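Local coordinates for protein glycosyl hydrolase, BNR repeat (Ralstonia eutropha, PDB 3B7F) that may act as a glycosyl hydrolase, a seven-bladed beta-propeller of the non-viral sialidase family whose substrate is not established, at residues V23-A28 against A345-A350; A33-S38 against H58-D63; A101-P106 against F156-M161; H286-R291 against A352-Y357. All coordinates share one frame; numbering follows the deposited sequence.

The four contacts sample different blade boundaries of one beta-propeller. Contacts 1 and 2 have centres about 7 Å apart and share a sheet, because strands 24-29 and 32-38 are neighbours in the blade that joins the two chain ends; one faces the blade before it in the ring, the other the blade after it. Contact 4, centred about 13 Å from contact 1, shares the other blade of contact 1, since strands 346-348 and 356-359 are neighbours in one sheet; Tyr357 OH, probably hydrogen-bonded, lies 2.6 Å from Asp349 OD2. Contact 3 stands apart near the rim, its centre about 33 Å from contact 1. A 1,2-ethanediol molecule, probably from the crystallisation liquor, sits at contact 4.

Contact 1: residues V23-A28 against A345-A350; sequences VMLLVA and AMTADA
Val23 lies across from Asp349 with 7.4 Å between their CA atoms, and Leu25 across from Thr347 with a CA separation of 8.6 Å. The numbering falls on one side as it rises on the other, so the two backbones run antiparallel, yet they are too far apart to pair as strands of one sheet. Side chains fill the space instead. The end of Leu25 comes near, CD2 lying 4.1 Å from Thr347 CG2. The Thr347 methyl is available there because OG1 is turned anti to the backbone N (chi1 -167°), where it bonds to Ser390 N on strand 385-391, leaving CG2 between the backbone N and the carbonyl carbon. At the other end of the contact Val23 and Asp349 cross at about a right angle: Val23 CG2 rests 3.9 Å from Asp349 OD2 and 4.1 Å from Asp349 CB. The carboxylate beside this methyl is buried but well supplied with partners. OD2 is bonded to Tyr357 OH and forms a salt bridge with Arg42, while OD1 is bonded to the backbone N atoms of His351 and Gly355, so both oxygens are tied and the rotation of the group is fixed. Tyr357 also touches Val23, Leu25 and Thr347. Strand 24-29 is paired on one side with strand 32-38 and on the other with the C-terminal strand 385-391, whereas 346-348 is the inner strand of the preceding blade. The sheet made from both chain ends is the "velcro" closure of a beta-propeller; this contact packs the preceding blade against it.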
loop_
_atom_site.group_PDB
_atom_site.type_symbol
_atom_site.label_atom_id
_atom_site.label_comp_id
_atom_site.label_asym_id
_atom_site.label_seq_id
_atom_site.Cartn_x
_atom_site.Cartn_y
_atom_site.Cartn_z
ATOM N N VAL A 23 11.769 15.862 3.720
ATOM C CA VAL A 23 10.959 14.666 3.539
ATOM C C VAL A 23 11.767 13.469 4.054
ATOM O O VAL A 23 13.009 13.440 3.980
ATOM C CB VAL A 23 10.556 14.481 2.051
ATOM C CG1 VAL A 23 9.891 13.133 1.799
ATOM C CG2 VAL A 23 9.627 15.593 1.616
HETATM N N MSE A 24 11.054 12.480 4.572
HETATM C CA MSE A 24 11.633 11.257 5.025
HETATM C C MSE A 24 10.949 10.140 4.281
HETATM O O MSE A 24 9.764 10.225 4.032
HETATM C CB MSE A 24 11.434 11.102 6.523
HETATM C CG MSE A 24 12.040 9.806 7.089
HETATM SE SE MSE A 24 12.244 9.831 9.030
HETATM C CE MSE A 24 13.729 11.126 9.058
ATOM N N LEU A 25 11.708 9.110 3.909
ATOM C CA LEU A 25 11.163 7.907 3.268
ATOM C C LEU A 25 11.535 6.770 4.195
ATOM O O LEU A 25 12.651 6.708 4.629
ATOM C CB LEU A 25 11.730 7.669 1.867
ATOM C CG LEU A 25 11.563 8.776 0.825
ATOM C CD1 LEU A 25 12.300 8.348 -0.428
ATOM C CD2 LEU A 25 10.072 9.111 0.529
ATOM N N LEU A 26 10.572 5.914 4.503
ATOM C CA LEU A 26 10.696 4.786 5.418
ATOM C C LEU A 26 10.697 3.576 4.517
ATOM O O LEU A 26 9.659 3.284 3.916
ATOM C CB LEU A 26 9.492 4.751 6.364
ATOM C CG LEU A 26 9.006 6.073 6.970
ATOM C CD1 LEU A 26 7.769 5.790 7.904
ATOM C CD2 LEU A 26 10.124 6.790 7.700
ATOM N N VAL A 27 11.845 2.875 4.442
ATOM C CA VAL A 27 12.074 1.832 3.484
ATOM C C VAL A 27 12.170 0.462 4.143
ATOM O O VAL A 27 13.119 0.199 4.890
ATOM C CB VAL A 27 13.398 2.089 2.693
ATOM C CG1 VAL A 27 13.575 1.037 1.602
ATOM C CG2 VAL A 27 13.440 3.509 2.118
ATOM N N ALA A 28 11.206 -0.403 3.829
ATOM C CA ALA A 28 11.122 -1.752 4.364
ATOM C C ALA A 28 11.709 -2.708 3.356
ATOM O O ALA A 28 11.314 -2.682 2.186
ATOM C CB ALA A 28 9.652 -2.122 4.652
ATOM N N ALA A 345 5.523 -0.250 -2.462
ATOM C CA ALA A 345 6.811 0.352 -2.821
ATOM C C ALA A 345 6.765 1.683 -3.620
ATOM O O ALA A 345 7.806 2.122 -4.116
ATOM C CB ALA A 345 7.699 -0.711 -3.512
HETATM N N MSE A 346 5.592 2.307 -3.775
HETATM C CA MSE A 346 5.476 3.682 -4.299
HETATM C C MSE A 346 4.820 4.532 -3.240
HETATM O O MSE A 346 3.938 4.051 -2.545
HETATM C CB MSE A 346 4.603 3.866 -5.533
HETATM C CG MSE A 346 5.193 3.443 -6.796
HETATM SE SE MSE A 346 4.483 4.449 -8.307
HETATM C CE MSE A 346 2.735 3.854 -8.059
ATOM N N THR A 347 5.234 5.799 -3.155
ATOM C CA THR A 347 4.652 6.759 -2.230
ATOM C C THR A 347 4.834 8.153 -2.803
ATOM O O THR A 347 5.590 8.361 -3.766
ATOM C CB THR A 347 5.304 6.670 -0.832
ATOM O OG1 THR A 347 4.542 7.399 0.131
ATOM C CG2 THR A 347 6.750 7.185 -0.861
ATOM N N ALA A 348 4.129 9.095 -2.202
ATOM C CA ALA A 348 4.202 10.472 -2.628
ATOM C C ALA A 348 4.213 11.355 -1.389
ATOM O O ALA A 348 3.733 10.945 -0.342
ATOM C CB ALA A 348 3.020 10.805 -3.600
ATOM N N ASP A 349 4.844 12.520 -1.486
ATOM C CA ASP A 349 4.841 13.502 -0.394
ATOM C C ASP A 349 3.663 14.498 -0.610
ATOM O O ASP A 349 2.892 14.336 -1.556
ATOM C CB ASP A 349 6.213 14.168 -0.235
ATOM C CG ASP A 349 6.606 15.056 -1.401
ATOM O OD1 ASP A 349 5.756 15.796 -1.936
ATOM O OD2 ASP A 349 7.806 15.027 -1.765
ATOM N N ALA A 350 3.532 15.498 0.276
ATOM C CA ALA A 350 2.480 16.514 0.201
ATOM C C ALA A 350 3.071 17.902 -0.038
ATOM O O ALA A 350 2.454 18.902 0.298
ATOM C CB ALA A 350 1.613 16.493 1.487
#

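Contact 2: residues A33-S38 against H58-D63; sequences AWFLAS and HHIVQD
The Phe35 ring meets Ile60 obliquely, its CE1 lying 4.3 Å from Ile60 CG2, and it also takes part in a cation-pi interaction with Arg48 of the adjoining strand 45-51. One face of the His59 ring, which is turned to other parts of the chain, carries Val61 CG2 3.4 Å above its plane; the ring also meets Trp119, and ND1 is bonded to Leu120 N. Between the two strands Ile60 does most of the work, its two branches serving different partners. CG2, anti to the backbone N, goes to Phe35. CG1 is anti to the carbonyl carbon (chi1 -42°) and carries CD1 to Ala33 CB at 3.5 Å, a tight fit between two methyl groups. The backbones are nearest at Ala33 and Ile60, CA atoms 8.1 Å apart. Strand 32-38 belongs to the blade closed by the chain termini and 56-62 is the inner strand of the next blade, so this is a propeller interface between consecutive sheets. Met72 touches Ala33, Phe35 and Ile60 alike, and Leu26 touches both Phe35 and Ile60. With apolar groups alone meeting across the strands, cohesion here rests on shape and exclusion of water, not on polar pairing.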
loop_
_atom_site.group_PDB
_atom_site.type_symbol
_atom_site.label_atom_id
_atom_site.label_comp_id
_atom_site.label_asym_id
_atom_site.label_seq_id
_atom_site.Cartn_x
_atom_site.Cartn_y
_atom_site.Cartn_z
ATOM N N ALA A 33 15.312 -2.284 7.781
ATOM C CA ALA A 33 14.714 -0.982 7.561
ATOM C C ALA A 33 15.821 0.042 7.292
ATOM O O ALA A 33 16.866 0.056 7.953
ATOM C CB ALA A 33 13.882 -0.539 8.769
ATOM N N TRP A 34 15.595 0.875 6.287
ATOM C CA TRP A 34 16.477 1.986 5.981
ATOM C C TRP A 34 15.568 3.209 5.934
ATOM O O TRP A 34 14.357 3.082 5.788
ATOM C CB TRP A 34 17.237 1.784 4.683
ATOM C CG TRP A 34 18.514 1.023 4.759
ATOM C CD1 TRP A 34 19.770 1.555 4.804
ATOM C CD2 TRP A 34 18.684 -0.399 4.733
ATOM N NE1 TRP A 34 20.699 0.559 4.805
ATOM C CE2 TRP A 34 20.064 -0.651 4.766
ATOM C CE3 TRP A 34 17.799 -1.488 4.739
ATOM C CZ2 TRP A 34 20.592 -1.943 4.796
ATOM C CZ3 TRP A 34 18.327 -2.775 4.743
ATOM C CH2 TRP A 34 19.709 -2.987 4.756
ATOM N N PHE A 35 16.184 4.373 6.113
ATOM C CA PHE A 35 15.497 5.641 6.208
ATOM C C PHE A 35 16.234 6.651 5.395
ATOM O O PHE A 35 17.465 6.732 5.492
ATOM C CB PHE A 35 15.445 6.087 7.655
ATOM C CG PHE A 35 14.696 5.144 8.524
ATOM C CD1 PHE A 35 13.330 5.263 8.668
ATOM C CD2 PHE A 35 15.348 4.093 9.156
ATOM C CE1 PHE A 35 12.613 4.359 9.448
ATOM C CE2 PHE A 35 14.642 3.200 9.942
ATOM C CZ PHE A 35 13.273 3.341 10.092
ATOM N N LEU A 36 15.496 7.394 4.569
ATOM C CA LEU A 36 16.094 8.428 3.712
ATOM C C LEU A 36 15.568 9.773 4.150
ATOM O O LEU A 36 14.385 9.903 4.364
ATOM C CB LEU A 36 15.821 8.173 2.227
ATOM C CG LEU A 36 16.740 7.191 1.521
ATOM C CD1 LEU A 36 16.061 6.569 0.308
ATOM C CD2 LEU A 36 18.096 7.884 1.150
ATOM N N ALA A 37 16.446 10.761 4.315
ATOM C CA ALA A 37 16.015 12.105 4.743
ATOM C C ALA A 37 16.538 13.162 3.766
ATOM O O ALA A 37 17.718 13.154 3.422
ATOM C CB ALA A 37 16.482 12.388 6.183
ATOM N N SER A 38 15.669 14.065 3.327
ATOM C CA SER A 38 16.070 15.123 2.402
ATOM C C SER A 38 16.349 16.448 3.084
ATOM O O SER A 38 16.022 16.648 4.255
ATOM C CB SER A 38 14.996 15.380 1.356
ATOM O OG SER A 38 13.933 16.194 1.844
ATOM N N HIS A 58 8.117 -5.643 6.553
ATOM C CA HIS A 58 7.029 -5.514 5.595
ATOM C C HIS A 58 6.426 -4.142 5.362
ATOM O O HIS A 58 5.946 -3.878 4.264
ATOM C CB HIS A 58 5.922 -6.510 5.957
ATOM C CG HIS A 58 6.277 -7.901 5.571
ATOM N ND1 HIS A 58 6.133 -8.352 4.275
ATOM C CD2 HIS A 58 6.848 -8.909 6.274
ATOM C CE1 HIS A 58 6.572 -9.598 4.207
ATOM N NE2 HIS A 58 7.014 -9.957 5.404
ATOM N N HIS A 59 6.417 -3.293 6.373
ATOM C CA HIS A 59 5.780 -1.997 6.268
ATOM C C HIS A 59 6.224 -1.107 7.429
ATOM O O HIS A 59 6.313 -1.577 8.555
ATOM C CB HIS A 59 4.268 -2.203 6.302
ATOM C CG HIS A 59 3.460 -1.132 5.628
ATOM N ND1 HIS A 59 2.117 -0.992 5.863
ATOM C CD2 HIS A 59 3.784 -0.165 4.732
ATOM C CE1 HIS A 59 1.640 -0.005 5.123
ATOM N NE2 HIS A 59 2.628 0.494 4.410
ATOM N N ILE A 60 6.532 0.157 7.133
ATOM C CA ILE A 60 6.933 1.120 8.157
ATOM C C ILE A 60 6.037 2.318 7.887
ATOM O O ILE A 60 6.053 2.856 6.771
ATOM C CB ILE A 60 8.448 1.532 8.120
ATOM C CG1 ILE A 60 9.382 0.332 7.882
ATOM C CG2 ILE A 60 8.817 2.236 9.434
ATOM C CD1 ILE A 60 10.796 0.725 7.580
ATOM N N VAL A 61 5.223 2.692 8.874
ATOM C CA VAL A 61 4.269 3.781 8.721
ATOM C C VAL A 61 4.366 4.753 9.891
ATOM O O VAL A 61 4.456 4.337 11.035
ATOM C CB VAL A 61 2.839 3.247 8.637
ATOM C CG1 VAL A 61 1.858 4.404 8.405
ATOM C CG2 VAL A 61 2.718 2.171 7.545
ATOM N N GLN A 62 4.356 6.044 9.580
ATOM C CA GLN A 62 4.321 7.113 10.572
ATOM C C GLN A 62 2.862 7.423 10.888
ATOM O O GLN A 62 2.021 7.395 9.981
ATOM C CB GLN A 62 4.932 8.372 10.008
ATOM C CG GLN A 62 4.914 9.565 10.950
ATOM C CD GLN A 62 5.600 10.734 10.350
ATOM O OE1 GLN A 62 5.232 11.200 9.275
ATOM N NE2 GLN A 62 6.623 11.215 11.023
ATOM N N ASP A 63 2.579 7.739 12.155
ATOM C CA ASP A 63 1.258 8.177 12.569
ATOM C C ASP A 63 1.169 9.659 12.151
ATOM O O ASP A 63 1.894 10.487 12.706
ATOM C CB ASP A 63 1.093 8.027 14.088
ATOM C CG ASP A 63 -0.342 8.162 14.554
ATOM O OD1 ASP A 63 -1.168 8.730 13.824
ATOM O OD2 ASP A 63 -0.645 7.675 15.668
#

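Contact 3: residues A101-P106 against F156-M161; sequences AFNKAP and FNDHPM
Phe102 and Asn157 cross at about a right angle, the amide of the asparagine coming obliquely to the ring with the two planes 45° apart. The touching atom is Asn157 ND2, 3.7 Å from Phe102 CD1 and 3.8 Å from CE1, so it lies by the bond between these two carbons. Its orientation is set from the other end of the amide, where OD1 accepts from Leu140 N; ND2, buried against the ring, has no hydrogen-bonding partner in the model. Phe102 leans in with CG anti to its carbonyl carbon (chi1 -65°), and its ring also meets that of Phe141. In the propeller, 101-106 belongs to the long connection that leaves the outer strand 94-95 of one blade for the inner strand 116-122 of the next, while 156-161 follows the outer strand 151-152 of that next blade, so the contact joins a blade-linking loop to the end of the short helix 154-157 and the turn after it. Alongside, Asn103 ND2 comes no nearer than 4.4 Å to Asp158 OD2, too far for a bond. Beyond Asp158 the chain turns toward helix 162-166: His159 ND1 accepts from Met161 N at 3.1 Å, the donor almost in the imidazole plane, and NE2 of the same ring is bonded to Asp210.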
loop_
_atom_site.group_PDB
_atom_site.type_symbol
_atom_site.label_atom_id
_atom_site.label_comp_id
_atom_site.label_asym_id
_atom_site.label_seq_id
_atom_site.Cartn_x
_atom_site.Cartn_y
_atom_site.Cartn_z
ATOM N N ALA A 101 -2.453 -12.093 16.402
ATOM C CA ALA A 101 -2.511 -13.552 16.478
ATOM C C ALA A 101 -3.953 -13.932 16.414
ATOM O O ALA A 101 -4.768 -13.307 17.082
ATOM C CB ALA A 101 -1.911 -14.062 17.775
ATOM N N PHE A 102 -4.286 -14.932 15.597
ATOM C CA PHE A 102 -5.655 -15.419 15.503
ATOM C C PHE A 102 -6.047 -16.104 16.822
ATOM O O PHE A 102 -5.191 -16.655 17.533
ATOM C CB PHE A 102 -5.821 -16.430 14.356
ATOM C CG PHE A 102 -5.609 -15.860 12.973
ATOM C CD1 PHE A 102 -6.585 -15.081 12.370
ATOM C CD2 PHE A 102 -4.464 -16.156 12.250
ATOM C CE1 PHE A 102 -6.404 -14.571 11.075
ATOM C CE2 PHE A 102 -4.290 -15.665 10.956
ATOM C CZ PHE A 102 -5.263 -14.868 10.374
ATOM N N ASN A 103 -7.334 -16.071 17.147
ATOM C CA ASN A 103 -7.845 -16.763 18.345
ATOM C C ASN A 103 -7.668 -18.294 18.211
ATOM O O ASN A 103 -7.582 -18.816 17.084
ATOM C CB ASN A 103 -9.333 -16.435 18.600
ATOM C CG ASN A 103 -9.580 -14.966 18.958
ATOM O OD1 ASN A 103 -8.706 -14.271 19.489
ATOM N ND2 ASN A 103 -10.790 -14.494 18.665
ATOM N N LYS A 104 -7.602 -18.987 19.352
ATOM C CA LYS A 104 -7.475 -20.445 19.390
ATOM C C LYS A 104 -8.689 -21.067 18.711
ATOM O O LYS A 104 -9.804 -20.600 18.928
ATOM C CB LYS A 104 -7.362 -20.943 20.839
ATOM N N ALA A 105 -8.472 -22.070 17.856
ATOM C CA ALA A 105 -9.582 -22.749 17.172
ATOM C C ALA A 105 -10.273 -23.725 18.150
ATOM O O ALA A 105 -9.636 -24.160 19.119
ATOM C CB ALA A 105 -9.088 -23.486 15.940
ATOM N N PRO A 106 -11.569 -24.064 17.921
ATOM C CA PRO A 106 -12.236 -25.033 18.833
ATOM C C PRO A 106 -11.709 -26.473 18.704
ATOM O O PRO A 106 -11.370 -26.909 17.597
ATOM C CB PRO A 106 -13.717 -24.980 18.414
ATOM C CG PRO A 106 -13.838 -23.882 17.399
ATOM C CD PRO A 106 -12.477 -23.592 16.855
ATOM N N PHE A 156 -14.722 -9.308 10.994
ATOM C CA PHE A 156 -14.152 -9.830 9.759
ATOM C C PHE A 156 -13.650 -11.267 9.970
ATOM O O PHE A 156 -14.043 -12.165 9.237
ATOM C CB PHE A 156 -12.991 -9.006 9.163
ATOM C CG PHE A 156 -12.395 -9.702 7.966
ATOM C CD1 PHE A 156 -13.014 -9.617 6.716
ATOM C CD2 PHE A 156 -11.314 -10.573 8.121
ATOM C CE1 PHE A 156 -12.535 -10.340 5.645
ATOM C CE2 PHE A 156 -10.836 -11.315 7.071
ATOM C CZ PHE A 156 -11.443 -11.204 5.827
ATOM N N ASN A 157 -12.742 -11.453 10.933
ATOM C CA ASN A 157 -12.075 -12.755 11.166
ATOM C C ASN A 157 -12.980 -13.952 11.413
ATOM O O ASN A 157 -12.593 -15.074 11.080
ATOM C CB ASN A 157 -11.058 -12.667 12.326
ATOM C CG ASN A 157 -9.777 -11.916 11.953
ATOM O OD1 ASN A 157 -9.720 -11.215 10.945
ATOM N ND2 ASN A 157 -8.742 -12.056 12.787
ATOM N N ASP A 158 -14.143 -13.705 12.019
ATOM C CA ASP A 158 -15.157 -14.719 12.295
ATOM C C ASP A 158 -16.451 -14.432 11.530
ATOM O O ASP A 158 -17.503 -14.855 11.950
ATOM C CB ASP A 158 -15.447 -14.792 13.809
ATOM C CG ASP A 158 -14.255 -15.285 14.629
ATOM O OD1 ASP A 158 -13.483 -16.152 14.172
ATOM O OD2 ASP A 158 -14.126 -14.822 15.772
ATOM N N HIS A 159 -16.382 -13.715 10.413
ATOM C CA HIS A 159 -17.566 -13.495 9.574
ATOM C C HIS A 159 -17.926 -14.851 8.964
ATOM O O HIS A 159 -17.002 -15.598 8.597
ATOM C CB HIS A 159 -17.266 -12.499 8.443
ATOM C CG HIS A 159 -18.487 -11.954 7.772
ATOM N ND1 HIS A 159 -19.244 -12.687 6.882
ATOM C CD2 HIS A 159 -19.076 -10.739 7.854
ATOM C CE1 HIS A 159 -20.255 -11.956 6.450
ATOM N NE2 HIS A 159 -20.174 -10.764 7.022
ATOM N N PRO A 160 -19.236 -15.213 8.905
ATOM C CA PRO A 160 -19.601 -16.519 8.284
ATOM C C PRO A 160 -19.114 -16.715 6.828
ATOM O O PRO A 160 -18.800 -17.825 6.436
ATOM C CB PRO A 160 -21.141 -16.555 8.357
ATOM C CG PRO A 160 -21.574 -15.193 8.760
ATOM C CD PRO A 160 -20.423 -14.515 9.441
HETATM N N MSE A 161 -19.062 -15.634 6.060
HETATM C CA MSE A 161 -18.548 -15.641 4.690
HETATM C C MSE A 161 -17.023 -15.627 4.540
HETATM O O MSE A 161 -16.540 -15.804 3.422
HETATM C CB MSE A 161 -19.138 -14.448 3.917
HETATM C CG MSE A 161 -20.648 -14.526 3.659
HETATM SE SE MSE A 161 -21.078 -16.091 2.572
HETATM C CE MSE A 161 -20.115 -15.598 0.968
#

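Contact 4: residues H286-R291 against A352-Y357; sequences HQRDPR and APVGVY. With EDO (1,2-ethanediol), chain H.
Val354 presses CG2 onto the His286 ring where two loops of neighbouring propeller blades meet: 286-291 joins strand 282-285 to strand 293-297, and the segment 352-357 runs from the corresponding turn of the next blade into strand 356-359. The main apolar interaction is a CH-pi contact, CG2 lying 3.6 Å from the ring centroid and 22° off its normal, with NE2 the nearest ring atom at 3.3 Å. Turning CG anti to the backbone N (chi1 -175°) brings the imidazole to this methyl. The Arg288 guanidinium gives a looser contact, NH2 being 3.9 Å from both Val354 CG2 and Ala352 CA, while His286 CE1 lies over one face of it, toward the rim. Polar bonds hold these groups in place. Arg288 NH1 and NH2 are bonded to the carbonyl oxygens of Ala350 and His351, so the arginine ties its loop to the turn just before Ala352. His286 ND1 accepts from Arg288 N at 3.2 Å, nearly in the ring plane, which helps set the rotation of the imidazole. Further along, Asp289 OD1 accepts from Arg291 N in an Asx turn. The bound 1,2-ethanediol, probably from the crystallisation liquor, donates from O1 to Asp289 OD2 at 2.8 Å, is also bonded to Thr292 OG1, and places O1 3.9 Å above the His286 face opposite Val354 CG2.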
loop_
_atom_site.group_PDB
_atom_site.type_symbol
_atom_site.label_atom_id
_atom_site.label_comp_id
_atom_site.label_asym_id
_atom_site.label_seq_id
_atom_site.Cartn_x
_atom_site.Cartn_y
_atom_site.Cartn_z
ATOM N N HIS A 286 -2.409 11.996 -5.723
ATOM C CA HIS A 286 -1.919 13.321 -5.349
ATOM C C HIS A 286 -2.770 13.757 -4.134
ATOM O O HIS A 286 -3.975 13.682 -4.181
ATOM C CB HIS A 286 -2.091 14.256 -6.541
ATOM C CG HIS A 286 -1.523 15.630 -6.366
ATOM N ND1 HIS A 286 -2.023 16.543 -5.465
ATOM C CD2 HIS A 286 -0.552 16.277 -7.048
ATOM C CE1 HIS A 286 -1.363 17.680 -5.573
ATOM N NE2 HIS A 286 -0.478 17.554 -6.543
ATOM N N GLN A 287 -2.128 14.159 -3.042
ATOM C CA GLN A 287 -2.819 14.584 -1.804
ATOM C C GLN A 287 -3.991 15.565 -1.950
ATOM O O GLN A 287 -5.006 15.412 -1.287
ATOM C CB GLN A 287 -1.824 15.231 -0.845
ATOM C CG GLN A 287 -1.197 14.268 0.119
ATOM C CD GLN A 287 -2.150 13.854 1.205
ATOM O OE1 GLN A 287 -2.861 14.687 1.768
ATOM N NE2 GLN A 287 -2.170 12.566 1.508
ATOM N N ARG A 288 -3.794 16.567 -2.801
ATOM C CA ARG A 288 -4.757 17.623 -3.053
ATOM C C ARG A 288 -5.654 17.481 -4.293
ATOM O O ARG A 288 -6.759 17.998 -4.269
ATOM C CB ARG A 288 -4.018 18.953 -3.119
ATOM C CG ARG A 288 -3.423 19.308 -1.771
ATOM C CD ARG A 288 -2.703 20.591 -1.791
ATOM N NE ARG A 288 -1.548 20.613 -2.690
ATOM C CZ ARG A 288 -0.362 20.059 -2.433
ATOM N NH1 ARG A 288 -0.118 19.425 -1.298
ATOM N NH2 ARG A 288 0.614 20.177 -3.329
ATOM N N ASP A 289 -5.215 16.746 -5.313
ATOM C CA ASP A 289 -5.903 16.610 -6.589
ATOM C C ASP A 289 -6.447 15.183 -6.757
ATOM O O ASP A 289 -5.666 14.259 -7.008
ATOM C CB ASP A 289 -4.908 16.931 -7.716
ATOM C CG ASP A 289 -5.541 16.935 -9.093
ATOM O OD1 ASP A 289 -6.774 16.828 -9.198
ATOM O OD2 ASP A 289 -4.791 17.067 -10.083
ATOM N N PRO A 290 -7.788 14.985 -6.633
ATOM C CA PRO A 290 -8.311 13.630 -6.855
ATOM C C PRO A 290 -8.227 13.106 -8.287
ATOM O O PRO A 290 -8.533 11.941 -8.497
ATOM C CB PRO A 290 -9.771 13.726 -6.382
ATOM C CG PRO A 290 -10.119 15.121 -6.452
ATOM C CD PRO A 290 -8.856 15.909 -6.239
ATOM N N ARG A 291 -7.829 13.952 -9.243
ATOM C CA ARG A 291 -7.668 13.566 -10.655
ATOM C C ARG A 291 -6.272 13.025 -10.992
ATOM O O ARG A 291 -6.103 12.428 -12.047
ATOM C CB ARG A 291 -8.018 14.748 -11.569
ATOM C CG ARG A 291 -9.492 15.135 -11.483
ATOM C CD ARG A 291 -9.910 16.438 -12.203
ATOM N NE ARG A 291 -9.772 16.482 -13.664
ATOM C CZ ARG A 291 -10.563 15.871 -14.563
ATOM N NH1 ARG A 291 -11.547 15.050 -14.201
ATOM N NH2 ARG A 291 -10.325 16.037 -15.865
ATOM N N ALA A 352 4.655 21.014 -2.568
ATOM C CA ALA A 352 4.220 21.682 -3.785
ATOM C C ALA A 352 5.474 22.017 -4.589
ATOM O O ALA A 352 6.279 22.831 -4.137
ATOM C CB ALA A 352 3.434 22.944 -3.463
ATOM N N PRO A 353 5.708 21.336 -5.735
ATOM C CA PRO A 353 4.963 20.255 -6.351
ATOM C C PRO A 353 5.138 18.952 -5.593
ATOM O O PRO A 353 6.096 18.779 -4.869
ATOM C CB PRO A 353 5.580 20.120 -7.737
ATOM C CG PRO A 353 6.757 20.865 -7.746
ATOM C CD PRO A 353 6.887 21.689 -6.524
ATOM N N VAL A 354 4.192 18.052 -5.761
ATOM C CA VAL A 354 4.224 16.766 -5.128
ATOM C C VAL A 354 5.372 15.932 -5.699
ATOM O O VAL A 354 5.594 15.901 -6.906
ATOM C CB VAL A 354 2.866 16.035 -5.280
ATOM C CG1 VAL A 354 3.026 14.550 -4.997
ATOM C CG2 VAL A 354 1.872 16.667 -4.363
ATOM N N GLY A 355 6.125 15.334 -4.790
ATOM C CA GLY A 355 7.206 14.447 -5.085
ATOM C C GLY A 355 6.681 13.031 -5.031
ATOM O O GLY A 355 5.724 12.748 -4.295
ATOM N N VAL A 356 7.272 12.167 -5.857
ATOM C CA VAL A 356 6.864 10.769 -6.016
ATOM C C VAL A 356 8.126 9.886 -5.910
ATOM O O VAL A 356 9.229 10.256 -6.332
ATOM C CB VAL A 356 6.117 10.548 -7.352
ATOM C CG1 VAL A 356 5.526 9.128 -7.417
ATOM C CG2 VAL A 356 5.017 11.589 -7.545
ATOM N N TYR A 357 7.967 8.724 -5.315
ATOM C CA TYR A 357 9.113 7.880 -5.012
ATOM C C TYR A 357 8.774 6.451 -5.228
ATOM O O TYR A 357 7.642 6.059 -5.024
ATOM C CB TYR A 357 9.462 8.044 -3.513
ATOM C CG TYR A 357 9.590 9.485 -3.065
ATOM C CD1 TYR A 357 10.811 10.154 -3.151
ATOM C CD2 TYR A 357 8.476 10.210 -2.607
ATOM C CE1 TYR A 357 10.928 11.510 -2.784
ATOM C CE2 TYR A 357 8.595 11.542 -2.256
ATOM C CZ TYR A 357 9.832 12.184 -2.324
ATOM O OH TYR A 357 9.970 13.521 -1.960
HETATM C C1 EDO H . -1.699 19.342 -10.315
HETATM O O1 EDO H . -2.719 18.885 -9.410
HETATM C C2 EDO H . -0.823 18.199 -10.855
HETATM O O2 EDO H . -1.539 17.136 -11.533
#